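PDB 5H2D: KLLA0C04147p from Kluyveromyces lactis, which binds ergosterol through its C-terminal oxysterol-binding (ORD) domain, the part present here, and probably transfers sterols between membranes. Local coordinates for residues A[66-71]-A[114-119]; A[33-38]-A[326-331]; A[76-81]-A[332-337]. All blocks are in the same frame, centred on the assembly; numbering follows the deposited sequence.

Contact 1: A[66-71]-A[114-119]; sequences FNEPTS and VKRVAK. With ERG (ergosterol), chain B.
A single parallel bridge between Asn67 and Lys119 joins the short strand 67-68 to the wall of the sterol pocket in the oxysterol-binding domain. Two backbone bonds flank it. Lys119 N reaches Phe66 O at 2.7 Å in a nearly straight line (177°), and Glu68 N returns to Lys119 O at 3.0 Å. Lys119 O also takes a bond from a water that donates as well to Glu68 O. The side chains of Asn67 and Lys119 leave the bridge together on one face, and the lysine amine ends on Met57 O.

Beside the bridge, Glu68 and Arg116 form a buried, two-pronged salt bridge. The glutamate's CG stands anti to its backbone N (chi1 -177°), and the extended chain carries the carboxylate to the guanidinium, which grips it side-on: Arg116 NE meets Glu68 OE2 at 2.9 Å, and Arg116 NH2 meets Glu68 OE1 at the same distance. The oxygens lie close to the guanidinium plane, whereas the two flat groups are tilted 30° against each other, and both nitrogens meet their oxygens from out of the carboxylate plane. Thr70 OG1 gives Glu68 OE1 a further bond of 2.6 Å, on the lone pair turned away from OE2. With Arg75 as another salt-bridge partner, this carboxylate is probably held firmly in its charged form.

Ala118 packs its CB against Glu68 CB. Val117 O lies at the edge of the Phe66 ring, 3.5 Å from Phe66 CD1, while Val117 CG1 comes within 3.7 Å of ergosterol C26. Ala118 O faces ergosterol C23. Arg116 through Lys119 thus line the pocket beside the sterol's side-chain tail with strand 67-68 behind them, an arrangement belonging to the sterol-binding tunnel of OSBP-family proteins.

Contact 2: A[33-38]-A[326-331]; sequences LKLGKD and FPFNLT
Lys37 NZ donates to Gly36 O, 2.9 Å away and met in the carbonyl plane, and the same amine lies against the backbone of Phe326, with Phe326 C 3.4 Å from Lys37 NZ. The lysine chain starts out extended, CG anti to its backbone N, but then bends at each later torsion, from chi2 (68°) on, which curls the amine back to the carbonyl just before it and brings CD and NZ beside the start of Pro327.

The rest of the contact is apolar. Pro327 is wedged against 33-38: its CG lies 4.0 Å from Leu35 CB and close to the carbonyl of the same leucine, and its CB touches Leu33 CD1 at 4.1 Å. That one methyl of Leu33 serves three neighbours, since it also meets the edge of the Phe328 ring at CD2 and reaches Leu330 CD1 at 4.2 Å. Leu35 comes to the far end of the same ring, its CD2 4.0 Å from Phe328 CZ. Both leucine side chains run roughly perpendicular to that of Phe328. Tyr367 of helix 367-390 packs on Leu35 and Phe328 as well.

The turn of 326-331 is held from within, by Asn329 N bonding to Phe326 O at 2.9 Å. No hydrogen bond passes between the two segments, which implies that the loop between helices 7-18 and 45-49 meets 326-331 mainly through apolar packing round Leu33, Pro327 and Phe328, while the lysine amine bonds within its own segment.

Contact 3: A[76-81]-A[332-337]; sequences VAEDLE and KFAVTL
The Phe333 ring lies with one face under the backbone of Glu81: Glu81 CA sits 3.9 Å from the ring centroid and only 3° off its normal, a CH-pi contact squarely over the centre. At the edge, near the ring plane, Ala77 O stands 3.6 Å from Phe333 CE2. Glu81 then runs past Phe333 in the opposite direction, its CG 3.8 Å from Phe333 CB, and the carboxylate ends up almost parallel to the ring (4° between planes) but beside CB rather than over the aromatic carbons. A water joins the two residues, donating to Glu81 OE2 at 2.7 Å and accepting from Phe333 N at 2.9 Å; Asn321 ND2 also bonds to that oxygen.

With CG anti to the backbone N of Phe333 (chi1 -175°), the ring is carried across to 76-81. An alanine in place of Phe333 would probably open a gap beneath Glu81 CA and leave the 3-10 segment 78-80 and Glu81 without the ring they pack on.

One turn further along helix 332-337, Leu337 CD1 packs on Glu78 CG at 3.8 Å and its other methyl approaches Ala77 CB. Ala334 CB lies against the Glu78 carboxylate, 3.8 Å from Glu78 OE2. That charge is paired with Arg75 and Arg116, so the methyl probably helps to shield a buried ionic cluster.

Strands 128-133 and 138-146 cover the same residues, with Phe129 on Ala77 and Leu337 and Tyr138 on Leu80 and Phe333. Asp79, turned away from this contact, touches ergosterol and pairs with Lys205, itself hydrogen-bonded to the sterol. The arrangement is that of two short helical segments packed together beside the sterol pocket of the oxysterol-binding fold.

Overall arrangement
The three contacts cluster on one part of the ORD domain: the centre of contact 1 lies about 12 Å from that of contact 2 and 13 Å from that of contact 3, while contacts 2 and 3 are about 15 Å apart. Along the chain the segments come in the order 33-38, 66-71, 76-81, 114-119, 326-331 and 332-337, so contact 1 is nested within the loop closed by contact 2, and contact 3 crosses both. Strand 67-68 is soon followed by helix 72-77, and 326-331 leads directly into helix 332-337. Segments preceding and following the many-stranded antiparallel region thus meet: contacts 1 and 3 include ergosterol-pocket residues, and contact 2 packs further out against contact 1.

Contact 1: A[66-71]-A[114-119]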
loop_
_atom_site.group_PDB
_atom_site.type_symbol
_atom_site.label_atom_id
_atom_site.label_comp_id
_atom_site.label_asym_id
_atom_site.label_seq_id
_atom_site.Cartn_x
_atom_site.Cartn_y
_atom_site.Cartn_z
ATOM N N PHE A 66 7.573 4.239 19.467
ATOM C CA PHE A 66 7.158 4.887 18.226
ATOM C C PHE A 66 7.707 4.156 17.006
ATOM O O PHE A 66 7.842 4.753 15.929
ATOM C CB PHE A 66 7.548 6.371 18.238
ATOM C CG PHE A 66 6.768 7.157 19.242
ATOM C CD1 PHE A 66 5.393 7.304 19.096
ATOM C CD2 PHE A 66 7.384 7.685 20.365
ATOM C CE1 PHE A 66 4.644 7.984 20.036
ATOM C CE2 PHE A 66 6.637 8.373 21.306
ATOM C CZ PHE A 66 5.271 8.519 21.139
ATOM N N ASN A 67 8.005 2.871 17.163
ATOM C CA ASN A 67 8.334 1.980 16.058
ATOM C C ASN A 67 7.236 0.934 15.913
ATOM O O ASN A 67 6.545 0.588 16.874
ATOM C CB ASN A 67 9.665 1.259 16.289
ATOM C CG ASN A 67 10.872 2.174 16.226
ATOM O OD1 ASN A 67 11.895 1.884 16.839
ATOM N ND2 ASN A 67 10.777 3.250 15.470
ATOM N N GLU A 68 7.095 0.400 14.694
ATOM C CA GLU A 68 6.160 -0.680 14.430
ATOM C C GLU A 68 6.895 -1.813 13.720
ATOM O O GLU A 68 7.677 -1.546 12.812
ATOM C CB GLU A 68 5.009 -0.169 13.542
ATOM C CG GLU A 68 3.929 -1.180 13.265
ATOM C CD GLU A 68 2.852 -0.603 12.364
ATOM O OE1 GLU A 68 2.884 -0.845 11.139
ATOM O OE2 GLU A 68 1.970 0.096 12.885
ATOM N N PRO A 69 6.639 -3.086 14.079
ATOM C CA PRO A 69 7.369 -4.199 13.448
ATOM C C PRO A 69 6.802 -4.598 12.101
ATOM O O PRO A 69 6.638 -5.781 11.800
ATOM C CB PRO A 69 7.207 -5.336 14.462
ATOM C CG PRO A 69 5.848 -5.068 15.036
ATOM C CD PRO A 69 5.774 -3.560 15.174
ATOM N N THR A 70 6.503 -3.617 11.268
ATOM C CA THR A 70 6.191 -3.858 9.875
ATOM C C THR A 70 7.192 -3.069 9.057
ATOM O O THR A 70 7.783 -2.114 9.549
ATOM C CB THR A 70 4.783 -3.394 9.503
ATOM O OG1 THR A 70 4.708 -1.969 9.669
ATOM C CG2 THR A 70 3.733 -4.074 10.395
ATOM N N SER A 71 7.373 -3.462 7.807
ATOM C CA SER A 71 8.228 -2.724 6.886
ATOM C C SER A 71 7.403 -1.724 6.082
ATOM O O SER A 71 6.207 -1.917 5.866
ATOM C CB SER A 71 8.930 -3.698 5.931
ATOM O OG SER A 71 9.790 -3.033 5.014
ATOM N N VAL A 114 -5.237 4.415 11.084
ATOM C CA VAL A 114 -5.635 4.961 12.375
ATOM C C VAL A 114 -5.022 4.141 13.505
ATOM O O VAL A 114 -4.871 2.916 13.408
ATOM C CB VAL A 114 -7.169 4.993 12.468
ATOM C CG1 VAL A 114 -7.606 5.544 13.808
ATOM C CG2 VAL A 114 -7.723 5.846 11.342
ATOM N N LYS A 115 -4.670 4.823 14.595
ATOM C CA LYS A 115 -4.174 4.227 15.837
ATOM C C LYS A 115 -2.804 3.577 15.698
ATOM O O LYS A 115 -2.391 2.833 16.591
ATOM C CB LYS A 115 -5.156 3.195 16.409
ATOM C CG LYS A 115 -6.454 3.823 16.911
ATOM C CD LYS A 115 -7.219 2.854 17.800
ATOM C CE LYS A 115 -7.838 1.718 16.997
ATOM N NZ LYS A 115 -9.146 2.076 16.355
ATOM N N ARG A 116 -2.080 3.834 14.614
ATOM C CA ARG A 116 -0.713 3.339 14.459
ATOM C C ARG A 116 0.224 4.531 14.274
ATOM O O ARG A 116 0.737 4.797 13.189
ATOM C CB ARG A 116 -0.639 2.335 13.293
ATOM C CG ARG A 116 -1.366 1.032 13.617
ATOM C CD ARG A 116 -1.819 0.354 12.338
ATOM N NE ARG A 116 -0.693 -0.295 11.681
ATOM C CZ ARG A 116 -0.799 -0.969 10.546
ATOM N NH1 ARG A 116 -1.987 -1.066 9.933
ATOM N NH2 ARG A 116 0.280 -1.549 10.028
ATOM N N VAL A 117 0.452 5.256 15.367
ATOM C CA VAL A 117 1.341 6.420 15.349
ATOM C C VAL A 117 2.738 5.877 15.637
ATOM O O VAL A 117 3.217 5.854 16.781
ATOM C CB VAL A 117 0.895 7.494 16.343
ATOM C CG1 VAL A 117 1.846 8.686 16.327
ATOM C CG2 VAL A 117 -0.516 7.975 15.998
ATOM N N ALA A 118 3.405 5.424 14.578
ATOM C CA ALA A 118 4.651 4.694 14.735
ATOM C C ALA A 118 5.345 4.591 13.393
ATOM O O ALA A 118 4.695 4.481 12.345
ATOM C CB ALA A 118 4.414 3.286 15.299
ATOM N N LYS A 119 6.672 4.570 13.454
ATOM C CA LYS A 119 7.509 4.493 12.264
ATOM C C LYS A 119 7.694 3.038 11.847
ATOM O O LYS A 119 8.260 2.251 12.625
ATOM C CB LYS A 119 8.862 5.135 12.559
ATOM C CG LYS A 119 9.886 5.088 11.442
ATOM C CD LYS A 119 11.172 5.746 11.932
ATOM C CE LYS A 119 12.416 5.131 11.317
ATOM N NZ LYS A 119 13.652 5.809 11.839
HETATM C C1 ERG B . -0.146 5.506 3.923
HETATM C C2 ERG B . -0.685 4.553 2.860
HETATM C C3 ERG B . 0.373 4.422 1.795
HETATM C C4 ERG B . 1.666 3.869 2.395
HETATM C C5 ERG B . 2.104 4.616 3.539
HETATM C C6 ERG B . 3.465 4.723 3.789
HETATM C C7 ERG B . 3.983 5.375 4.920
HETATM C C8 ERG B . 3.128 5.944 5.869
HETATM C C9 ERG B . 1.744 6.050 5.544
HETATM C C10 ERG B . 1.175 5.018 4.534
HETATM C C11 ERG B . 0.793 6.237 6.802
HETATM C C12 ERG B . 1.396 7.139 7.884
HETATM C C13 ERG B . 2.789 6.584 8.249
HETATM C C14 ERG B . 3.636 6.743 6.966
HETATM C C15 ERG B . 5.030 6.438 7.474
HETATM C C16 ERG B . 5.065 7.075 8.893
HETATM C C17 ERG B . 3.598 7.501 9.173
HETATM C C18 ERG B . 2.737 5.138 8.792
HETATM C C19 ERG B . 0.924 3.704 5.325
HETATM C C20 ERG B . 3.332 7.433 10.694
HETATM C C21 ERG B . 1.897 7.750 11.096
HETATM C C22 ERG B . 4.261 8.461 11.326
HETATM C C23 ERG B . 5.384 8.025 12.213
HETATM C C24 ERG B . 6.324 9.073 12.808
HETATM C C25 ERG B . 6.607 8.698 14.269
HETATM C C26 ERG B . 5.282 8.716 15.039
HETATM C C27 ERG B . 7.558 9.691 14.957
HETATM C C28 ERG B . 7.588 9.049 11.972
HETATM O O1 ERG B . -0.100 3.550 0.707
HETATM O O HOH W 1 14.035 4.142 14.557
HETATM O O HOH W 2 10.117 0.280 13.064
#

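Contact 2: A[33-38]-A[326-331]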
loop_
_atom_site.group_PDB
_atom_site.type_symbol
_atom_site.label_atom_id
_atom_site.label_comp_id
_atom_site.label_asym_id
_atom_site.label_seq_id
_atom_site.Cartn_x
_atom_site.Cartn_y
_atom_site.Cartn_z
ATOM N N LEU A 33 -0.306 -12.665 16.757
ATOM C CA LEU A 33 1.114 -12.663 17.064
ATOM C C LEU A 33 1.371 -13.483 18.319
ATOM O O LEU A 33 0.477 -13.712 19.132
ATOM C CB LEU A 33 1.628 -11.240 17.272
ATOM C CG LEU A 33 1.360 -10.269 16.125
ATOM C CD1 LEU A 33 1.943 -8.907 16.473
ATOM C CD2 LEU A 33 1.948 -10.821 14.837
ATOM N N LYS A 34 2.622 -13.911 18.478
ATOM C CA LYS A 34 2.975 -14.617 19.706
ATOM C C LYS A 34 2.821 -13.700 20.913
ATOM O O LYS A 34 2.320 -14.119 21.961
ATOM C CB LYS A 34 4.394 -15.180 19.606
ATOM C CG LYS A 34 5.495 -14.148 19.657
ATOM C CD LYS A 34 6.853 -14.799 19.482
ATOM C CE LYS A 34 7.035 -15.968 20.442
ATOM N NZ LYS A 34 7.146 -15.510 21.860
ATOM N N LEU A 35 3.231 -12.440 20.782
ATOM C CA LEU A 35 2.923 -11.440 21.795
ATOM C C LEU A 35 1.407 -11.284 21.914
ATOM O O LEU A 35 0.708 -11.105 20.912
ATOM C CB LEU A 35 3.574 -10.112 21.403
ATOM C CG LEU A 35 4.454 -9.283 22.333
ATOM C CD1 LEU A 35 5.582 -10.096 22.948
ATOM C CD2 LEU A 35 5.010 -8.108 21.531
ATOM N N GLY A 36 0.886 -11.369 23.135
ATOM C CA GLY A 36 -0.555 -11.266 23.308
ATOM C C GLY A 36 -0.985 -9.818 23.348
ATOM O O GLY A 36 -2.034 -9.428 22.823
ATOM N N LYS A 37 -0.163 -9.028 24.023
ATOM C CA LYS A 37 -0.117 -7.582 23.913
ATOM C C LYS A 37 1.336 -7.205 24.177
ATOM O O LYS A 37 2.232 -8.050 24.078
ATOM C CB LYS A 37 -1.112 -6.924 24.886
ATOM C CG LYS A 37 -1.445 -5.476 24.555
ATOM C CD LYS A 37 -2.243 -5.394 23.263
ATOM C CE LYS A 37 -3.422 -6.360 23.311
ATOM N NZ LYS A 37 -3.627 -7.077 22.025
ATOM N N ASP A 38 1.585 -5.956 24.536
ATOM C CA ASP A 38 2.902 -5.642 25.065
ATOM C C ASP A 38 2.854 -4.277 25.723
ATOM O O ASP A 38 1.920 -3.497 25.528
ATOM C CB ASP A 38 3.992 -5.704 23.994
ATOM C CG ASP A 38 5.318 -6.203 24.554
ATOM O OD1 ASP A 38 5.330 -7.290 25.176
ATOM O OD2 ASP A 38 6.338 -5.500 24.401
ATOM N N PHE A 326 -4.675 -6.005 18.811
ATOM C CA PHE A 326 -3.440 -6.737 18.586
ATOM C C PHE A 326 -2.292 -5.888 19.128
ATOM O O PHE A 326 -2.398 -4.668 19.191
ATOM C CB PHE A 326 -3.174 -7.012 17.098
ATOM C CG PHE A 326 -4.045 -8.071 16.501
ATOM C CD1 PHE A 326 -3.872 -9.400 16.843
ATOM C CD2 PHE A 326 -5.001 -7.745 15.565
ATOM C CE1 PHE A 326 -4.668 -10.382 16.277
ATOM C CE2 PHE A 326 -5.792 -8.711 14.995
ATOM C CZ PHE A 326 -5.631 -10.034 15.352
ATOM N N PRO A 327 -1.184 -6.527 19.485
ATOM C CA PRO A 327 0.027 -5.743 19.762
ATOM C C PRO A 327 0.303 -4.800 18.599
ATOM O O PRO A 327 0.061 -5.131 17.435
ATOM C CB PRO A 327 1.116 -6.815 19.897
ATOM C CG PRO A 327 0.361 -8.083 20.249
ATOM C CD PRO A 327 -0.945 -7.976 19.519
ATOM N N PHE A 328 0.782 -3.601 18.920
ATOM C CA PHE A 328 1.124 -2.572 17.941
ATOM C C PHE A 328 -0.102 -2.074 17.187
ATOM O O PHE A 328 0.038 -1.350 16.192
ATOM C CB PHE A 328 2.182 -3.071 16.946
ATOM C CG PHE A 328 3.313 -3.834 17.595
ATOM C CD1 PHE A 328 4.341 -3.162 18.222
ATOM C CD2 PHE A 328 3.339 -5.217 17.568
ATOM C CE1 PHE A 328 5.368 -3.857 18.818
ATOM C CE2 PHE A 328 4.370 -5.919 18.170
ATOM C CZ PHE A 328 5.383 -5.231 18.793
ATOM N N ASN A 329 -1.308 -2.432 17.639
ATOM C CA ASN A 329 -2.550 -1.961 17.032
ATOM C C ASN A 329 -2.668 -2.387 15.576
ATOM O O ASN A 329 -3.301 -1.707 14.763
ATOM C CB ASN A 329 -2.695 -0.441 17.165
ATOM C CG ASN A 329 -3.055 -0.019 18.569
ATOM O OD1 ASN A 329 -3.445 -0.848 19.391
ATOM N ND2 ASN A 329 -2.947 1.269 18.850
ATOM N N LEU A 330 -2.068 -3.519 15.227
ATOM C CA LEU A 330 -2.143 -3.988 13.855
ATOM C C LEU A 330 -3.565 -4.395 13.495
ATOM O O LEU A 330 -4.354 -4.809 14.351
ATOM C CB LEU A 330 -1.215 -5.177 13.648
ATOM C CG LEU A 330 0.279 -4.934 13.835
ATOM C CD1 LEU A 330 1.035 -6.176 13.387
ATOM C CD2 LEU A 330 0.748 -3.697 13.052
ATOM N N THR A 331 -3.889 -4.276 12.211
ATOM C CA THR A 331 -5.121 -4.842 11.675
ATOM C C THR A 331 -4.973 -6.349 11.478
ATOM O O THR A 331 -3.869 -6.890 11.438
ATOM C CB THR A 331 -5.476 -4.222 10.324
ATOM O OG1 THR A 331 -4.421 -4.488 9.389
ATOM C CG2 THR A 331 -5.710 -2.709 10.444
#

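Contact 3: A[76-81]-A[332-337]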
loop_
_atom_site.group_PDB
_atom_site.type_symbol
_atom_site.label_atom_id
_atom_site.label_comp_id
_atom_site.label_asym_id
_atom_site.label_seq_id
_atom_site.Cartn_x
_atom_site.Cartn_y
_atom_site.Cartn_z
ATOM N N VAL A 76 2.841 -0.709 2.281
ATOM C CA VAL A 76 2.351 -0.501 0.920
ATOM C C VAL A 76 1.469 -1.662 0.472
ATOM O O VAL A 76 0.491 -1.459 -0.259
ATOM C CB VAL A 76 3.537 -0.275 -0.032
ATOM C CG1 VAL A 76 3.064 -0.261 -1.469
ATOM C CG2 VAL A 76 4.241 1.051 0.318
ATOM N N ALA A 77 1.764 -2.888 0.923
ATOM C CA ALA A 77 0.884 -4.012 0.613
ATOM C C ALA A 77 -0.499 -3.865 1.236
ATOM O O ALA A 77 -1.450 -4.499 0.761
ATOM C CB ALA A 77 1.524 -5.325 1.075
ATOM N N GLU A 78 -0.646 -3.052 2.291
ATOM C CA GLU A 78 -1.971 -2.823 2.848
ATOM C C GLU A 78 -2.891 -2.069 1.889
ATOM O O GLU A 78 -4.091 -1.969 2.169
ATOM C CB GLU A 78 -1.847 -2.096 4.197
ATOM C CG GLU A 78 -1.150 -2.974 5.255
ATOM C CD GLU A 78 -1.101 -2.363 6.656
ATOM O OE1 GLU A 78 -2.163 -1.989 7.209
ATOM O OE2 GLU A 78 0.008 -2.290 7.230
ATOM N N ASP A 79 -2.367 -1.556 0.767
ATOM C CA ASP A 79 -3.227 -1.076 -0.316
ATOM C C ASP A 79 -4.227 -2.140 -0.732
ATOM O O ASP A 79 -5.313 -1.822 -1.240
ATOM C CB ASP A 79 -2.427 -0.718 -1.576
ATOM C CG ASP A 79 -1.627 0.559 -1.472
ATOM O OD1 ASP A 79 -1.838 1.376 -0.543
ATOM O OD2 ASP A 79 -0.759 0.723 -2.370
ATOM N N LEU A 80 -3.871 -3.404 -0.540
ATOM C CA LEU A 80 -4.638 -4.519 -1.085
ATOM C C LEU A 80 -5.689 -5.064 -0.133
ATOM O O LEU A 80 -6.352 -6.052 -0.480
ATOM C CB LEU A 80 -3.679 -5.648 -1.477
ATOM C CG LEU A 80 -2.617 -5.227 -2.489
ATOM C CD1 LEU A 80 -1.750 -6.416 -2.856
ATOM C CD2 LEU A 80 -3.283 -4.615 -3.728
ATOM N N GLU A 81 -5.864 -4.467 1.053
ATOM C CA GLU A 81 -6.742 -5.072 2.052
ATOM C C GLU A 81 -8.145 -5.300 1.498
ATOM O O GLU A 81 -8.765 -6.334 1.772
ATOM C CB GLU A 81 -6.811 -4.204 3.311
ATOM C CG GLU A 81 -7.701 -4.804 4.383
ATOM C CD GLU A 81 -7.636 -4.048 5.713
ATOM O OE1 GLU A 81 -6.834 -3.096 5.842
ATOM O OE2 GLU A 81 -8.395 -4.398 6.639
ATOM N N LYS A 332 -6.111 -7.027 11.311
ATOM C CA LYS A 332 -6.069 -8.441 10.944
ATOM C C LYS A 332 -5.241 -8.649 9.685
ATOM O O LYS A 332 -4.403 -9.556 9.615
ATOM C CB LYS A 332 -7.484 -8.983 10.717
ATOM C CG LYS A 332 -8.309 -9.244 11.959
ATOM C CD LYS A 332 -9.397 -10.298 11.639
ATOM C CE LYS A 332 -10.814 -9.780 11.844
ATOM N NZ LYS A 332 -11.214 -8.765 10.826
ATOM N N PHE A 333 -5.479 -7.816 8.665
ATOM C CA PHE A 333 -4.748 -7.979 7.416
ATOM C C PHE A 333 -3.256 -7.773 7.636
ATOM O O PHE A 333 -2.436 -8.543 7.126
ATOM C CB PHE A 333 -5.272 -7.006 6.360
ATOM C CG PHE A 333 -4.656 -7.197 5.002
ATOM C CD1 PHE A 333 -5.077 -8.227 4.165
ATOM C CD2 PHE A 333 -3.673 -6.327 4.538
ATOM C CE1 PHE A 333 -4.517 -8.394 2.917
ATOM C CE2 PHE A 333 -3.110 -6.501 3.292
ATOM C CZ PHE A 333 -3.539 -7.522 2.473
ATOM N N ALA A 334 -2.887 -6.744 8.404
ATOM C CA ALA A 334 -1.469 -6.491 8.622
ATOM C C ALA A 334 -0.806 -7.643 9.359
ATOM O O ALA A 334 0.360 -7.945 9.105
ATOM C CB ALA A 334 -1.266 -5.176 9.384
ATOM N N VAL A 335 -1.535 -8.303 10.266
ATOM C CA VAL A 335 -0.985 -9.458 10.970
ATOM C C VAL A 335 -0.576 -10.563 10.003
ATOM O O VAL A 335 0.370 -11.321 10.279
ATOM C CB VAL A 335 -2.003 -9.952 12.019
ATOM C CG1 VAL A 335 -1.618 -11.351 12.536
ATOM C CG2 VAL A 335 -2.046 -8.988 13.194
ATOM N N THR A 336 -1.234 -10.657 8.837
ATOM C CA THR A 336 -0.880 -11.733 7.909
ATOM C C THR A 336 0.437 -11.491 7.174
ATOM O O THR A 336 0.999 -12.441 6.613
ATOM C CB THR A 336 -1.973 -11.963 6.851
ATOM O OG1 THR A 336 -1.969 -10.898 5.881
ATOM C CG2 THR A 336 -3.352 -12.108 7.489
ATOM N N LEU A 337 0.951 -10.258 7.163
ATOM C CA LEU A 337 1.953 -9.896 6.168
ATOM C C LEU A 337 3.347 -10.382 6.540
ATOM O O LEU A 337 4.066 -10.918 5.688
ATOM C CB LEU A 337 1.969 -8.379 5.978
ATOM C CG LEU A 337 0.704 -7.809 5.340
ATOM C CD1 LEU A 337 0.734 -6.281 5.339
ATOM C CD2 LEU A 337 0.511 -8.332 3.931
HETATM O O HOH W 3 -8.005 -6.343 8.452
#